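Local atomic coordinates of beta-galacturonidase (Eisenbergiella tayi, PDB entry 6NCW), a protein that hydrolyses beta-linked galacturonides as a family 2 glycoside hydrolase, and may also have beta-glucuronidase activity. Residues L339-E342 with N343-P347; D382-Y385 with G386-C389. All blocks are in the same frame, centred on the assembly; numbering follows the deposited sequence.

Interaction 1. Residues L339-E342 with N343-P347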
loop_
_atom_site.group_PDB
_atom_site.type_symbol
_atom_site.label_atom_id
_atom_site.label_comp_id
_atom_site.label_asym_id
_atom_site.label_seq_id
_atom_site.Cartn_x
_atom_site.Cartn_y
_atom_site.Cartn_z
ATOM N N LEU A 339 -26.758 18.419 11.669
ATOM C CA LEU A 339 -26.835 19.207 12.889
ATOM C C LEU A 339 -28.031 18.748 13.711
ATOM O O LEU A 339 -29.147 18.625 13.190
ATOM C CB LEU A 339 -26.919 20.698 12.564
ATOM C CG LEU A 339 -25.673 21.222 11.828
ATOM C CD1 LEU A 339 -25.879 22.633 11.323
ATOM C CD2 LEU A 339 -24.429 21.156 12.711
ATOM N N SER A 340 -27.787 18.470 14.989
ATOM C CA SER A 340 -28.847 18.091 15.906
ATOM C C SER A 340 -29.778 19.275 16.173
ATOM O O SER A 340 -29.488 20.436 15.846
ATOM C CB SER A 340 -28.254 17.591 17.223
ATOM O OG SER A 340 -27.518 18.642 17.857
ATOM N N GLU A 341 -30.924 18.960 16.781
ATOM C CA GLU A 341 -31.824 20.002 17.256
ATOM C C GLU A 341 -31.088 20.990 18.164
ATOM O O GLU A 341 -31.227 22.214 18.011
ATOM C CB GLU A 341 -33.011 19.355 17.979
ATOM C CG GLU A 341 -34.044 20.352 18.426
ATOM C CD GLU A 341 -35.162 19.736 19.266
ATOM O OE1 GLU A 341 -35.257 18.489 19.371
ATOM O OE2 GLU A 341 -35.956 20.525 19.819
ATOM N N GLU A 342 -30.270 20.475 19.089
ATOM C CA GLU A 342 -29.480 21.345 19.957
ATOM C C GLU A 342 -28.483 22.183 19.159
ATOM O O GLU A 342 -28.295 23.367 19.455
ATOM C CB GLU A 342 -28.758 20.516 21.023
ATOM C CG GLU A 342 -27.751 21.319 21.861
ATOM C CD GLU A 342 -27.022 20.466 22.910
ATOM O OE1 GLU A 342 -27.414 20.520 24.095
ATOM O OE2 GLU A 342 -26.065 19.735 22.555
ATOM N N ASN A 343 -27.836 21.595 18.139
ATOM C CA ASN A 343 -26.951 22.384 17.277
ATOM C C ASN A 343 -27.703 23.521 16.605
ATOM O O ASN A 343 -27.202 24.645 16.520
ATOM C CB ASN A 343 -26.305 21.514 16.203
ATOM C CG ASN A 343 -25.327 20.514 16.770
ATOM O OD1 ASN A 343 -25.142 19.427 16.212
ATOM N ND2 ASN A 343 -24.710 20.860 17.891
ATOM N N MET A 344 -28.897 23.240 16.098
ATOM C CA MET A 344 -29.684 24.225 15.375
ATOM C C MET A 344 -30.234 25.321 16.274
ATOM O O MET A 344 -30.740 26.326 15.763
ATOM C CB MET A 344 -30.840 23.522 14.650
ATOM C CG MET A 344 -30.398 22.452 13.660
ATOM S SD MET A 344 -31.805 21.517 13.029
ATOM C CE MET A 344 -32.541 22.774 11.996
ATOM N N ARG A 345 -30.175 25.145 17.590
ATOM C CA ARG A 345 -30.575 26.191 18.518
ATOM C C ARG A 345 -29.415 27.090 18.931
ATOM O O ARG A 345 -29.610 27.985 19.761
ATOM C CB ARG A 345 -31.214 25.582 19.763
ATOM C CG ARG A 345 -32.651 26.013 19.932
ATOM C CD ARG A 345 -33.242 25.438 21.197
ATOM N NE ARG A 345 -32.980 24.017 21.276
ATOM C CZ ARG A 345 -33.871 23.072 21.012
ATOM N NH1 ARG A 345 -35.123 23.385 20.657
ATOM N NH2 ARG A 345 -33.500 21.802 21.126
ATOM N N ASN A 346 -28.219 26.852 18.403
ATOM C CA ASN A 346 -27.149 27.826 18.534
ATOM C C ASN A 346 -27.693 29.208 18.153
ATOM O O ASN A 346 -28.406 29.330 17.144
ATOM C CB ASN A 346 -25.970 27.419 17.639
ATOM C CG ASN A 346 -24.782 28.354 17.760
ATOM O OD1 ASN A 346 -24.874 29.513 17.400
ATOM N ND2 ASN A 346 -23.650 27.838 18.244
ATOM N N PRO A 347 -27.439 30.249 18.954
ATOM C CA PRO A 347 -28.061 31.560 18.681
ATOM C C PRO A 347 -27.660 32.182 17.351
ATOM O O PRO A 347 -28.315 33.144 16.924
ATOM C CB PRO A 347 -27.599 32.433 19.862
ATOM C CG PRO A 347 -26.416 31.758 20.419
ATOM C CD PRO A 347 -26.611 30.269 20.174
#
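The guanidinium group of R345 meets E341 in two ways: the backbone O of E341 lies over one of its faces, while OE2 sits at its edge, in its plane. OE2 accepts from both terminal nitrogens, at 3.1 Å from R345 NH1 and, in a weaker bond, 3.1 Å from R345 NH2. This salt bridge uses a single carboxylate oxygen, met from NH1 on its anti side, and the two planes are turned 52° apart. E341 holds CG anti to its backbone N (chi1 -176°) and stays extended, which lays it alongside the arginine, pointing the same way.

At the start of the same turn, the side-chain amide of N343 folds back on S340. Its OD1 accepts from S340 N at 3.1 Å, with the donor tilted 33° from the carbonyl plane, and S340 OG accepts from N343 N at 3.0 Å. L339 CB also packs 4.0 Å from M344 CG, and both residues touch F349. M344 N closes the first turn on S340 O at 2.9 Å. The reciprocal bonds between S340 and N343 define a capping box at the N-terminus of the short helix 341-344, in the TIM-barrel domain.

Interaction 2. Residues D382-Y385 with G386-C389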
loop_
_atom_site.group_PDB
_atom_site.type_symbol
_atom_site.label_atom_id
_atom_site.label_comp_id
_atom_site.label_asym_id
_atom_site.label_seq_id
_atom_site.Cartn_x
_atom_site.Cartn_y
_atom_site.Cartn_z
ATOM N N ASP A 382 -37.111 15.762 12.048
ATOM C CA ASP A 382 -38.079 14.998 12.819
ATOM C C ASP A 382 -38.545 15.723 14.080
ATOM O O ASP A 382 -39.270 15.132 14.882
ATOM C CB ASP A 382 -37.476 13.647 13.205
ATOM C CG ASP A 382 -36.217 13.796 14.059
ATOM O OD1 ASP A 382 -35.537 14.849 13.989
ATOM O OD2 ASP A 382 -35.899 12.855 14.801
ATOM N N THR A 383 -38.141 16.975 14.282
ATOM C CA THR A 383 -38.470 17.715 15.490
ATOM C C THR A 383 -39.262 18.970 15.139
ATOM O O THR A 383 -39.147 19.516 14.043
ATOM C CB THR A 383 -37.209 18.126 16.257
ATOM O OG1 THR A 383 -36.449 19.047 15.448
ATOM C CG2 THR A 383 -36.359 16.892 16.606
ATOM N N GLU A 384 -40.050 19.445 16.105
ATOM C CA GLU A 384 -40.824 20.658 15.885
ATOM C C GLU A 384 -39.914 21.866 15.649
ATOM O O GLU A 384 -40.157 22.666 14.734
ATOM C CB GLU A 384 -41.764 20.905 17.064
ATOM C CG GLU A 384 -42.244 22.369 17.180
ATOM C CD GLU A 384 -42.979 22.855 15.926
ATOM O OE1 GLU A 384 -43.589 22.004 15.235
ATOM O OE2 GLU A 384 -42.932 24.082 15.634
ATOM N N TYR A 385 -38.867 22.027 16.469
ATOM C CA TYR A 385 -37.990 23.179 16.275
ATOM C C TYR A 385 -37.229 23.059 14.958
ATOM O O TYR A 385 -37.045 24.056 14.243
ATOM C CB TYR A 385 -37.019 23.358 17.447
ATOM C CG TYR A 385 -35.994 24.430 17.127
ATOM C CD1 TYR A 385 -36.385 25.765 16.973
ATOM C CD2 TYR A 385 -34.651 24.108 16.909
ATOM C CE1 TYR A 385 -35.459 26.758 16.640
ATOM C CE2 TYR A 385 -33.717 25.087 16.577
ATOM C CZ TYR A 385 -34.128 26.415 16.444
ATOM O OH TYR A 385 -33.218 27.392 16.117
ATOM N N GLY A 386 -36.811 21.839 14.606
ATOM C CA GLY A 386 -36.244 21.614 13.285
ATOM C C GLY A 386 -37.187 22.041 12.178
ATOM O O GLY A 386 -36.792 22.756 11.253
ATOM N N ARG A 387 -38.459 21.631 12.275
ATOM C CA ARG A 387 -39.444 21.965 11.243
ATOM C C ARG A 387 -39.574 23.477 11.057
ATOM O O ARG A 387 -39.717 23.957 9.928
ATOM C CB ARG A 387 -40.802 21.346 11.601
ATOM C CG ARG A 387 -41.922 21.586 10.594
ATOM C CD ARG A 387 -43.277 21.750 11.298
ATOM N NE ARG A 387 -43.260 22.824 12.308
ATOM C CZ ARG A 387 -43.295 24.129 12.035
ATOM N NH1 ARG A 387 -43.341 24.550 10.778
ATOM N NH2 ARG A 387 -43.267 25.021 13.020
ATOM N N GLU A 388 -39.527 24.242 12.156
ATOM C CA GLU A 388 -39.609 25.697 12.051
ATOM C C GLU A 388 -38.462 26.248 11.215
ATOM O O GLU A 388 -38.668 27.124 10.370
ATOM C CB GLU A 388 -39.622 26.330 13.452
ATOM C CG GLU A 388 -39.462 27.869 13.482
ATOM C CD GLU A 388 -39.280 28.405 14.906
ATOM O OE1 GLU A 388 -40.202 28.249 15.736
ATOM O OE2 GLU A 388 -38.202 28.962 15.208
ATOM N N CYS A 389 -37.253 25.713 11.407
ATOM C CA CYS A 389 -36.105 26.127 10.601
ATOM C C CYS A 389 -36.265 25.717 9.141
ATOM O O CYS A 389 -35.997 26.513 8.235
ATOM C CB CYS A 389 -34.818 25.526 11.173
ATOM S SG CYS A 389 -34.427 26.039 12.858
HETATM O O HOH W 1 -41.502 25.817 17.200
#
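E384 and R387 meet side-on through a two-pronged salt bridge. R387 NE reaches E384 OE1 at 3.1 Å and R387 NH2 reaches E384 OE2 at 2.8 Å, the latter nearly straight at 173°. Both oxygens are met on their syn sides, with the acceptors close to the guanidinium plane. The glutamate chain bends at chi2 (58°), which brings its carboxylate alongside the arginine three residues on. On another side of the turn, C389 SG stands over a face of the Y385 ring, 4.0 Å from its centroid and 27° off the normal, a sulfur-aromatic contact one helical turn apart.

These side chains are spaced by the first turn of helix 384-400, which links strands 370-374 and 406-410 in a beta-alpha-beta unit of the TIM barrel. T383 is its N-cap: OG1 accepts from G386 N at 2.9 Å, while R387 N donates to T383 O at 2.8 Å. G386 CA lies 3.4 Å from T383 OG1, so the glycine backbone comes close to the capping hydroxyl.

Farther out, a water donates to E384 OE2 and to E388 OE1, bridging two carboxylates of like charge. E388 OE2 forms a salt bridge with K350, and Y421 OH is hydrogen-bonded to R387 NH1, so NE and NH2 are tied to E384 and NH1 to Y421. T383 OG1 is also hydrogen-bonded to A380 O.

How the interactions relate
Interactions 1 and 2 are both N-terminal helix turns of the TIM-barrel domain, in series along the chain, with centres about 10 Å apart. They touch directly: Y385 OH lies 2.7 Å from M344 O, a probable hydrogen bond, and M344 CE packs 3.7 Å from C389 CB. Buried M344 and C389 thus form the inner side of the junction, whereas R345 and E384 are exposed. Each turn has a hydroxyl N-cap, but only 339-347 completes it as a capping box; 382-389 has glycine at the equivalent position. Their glutamate-arginine bridges differ too, spanning four residues through one oxygen in interaction 1 and three residues through both in interaction 2.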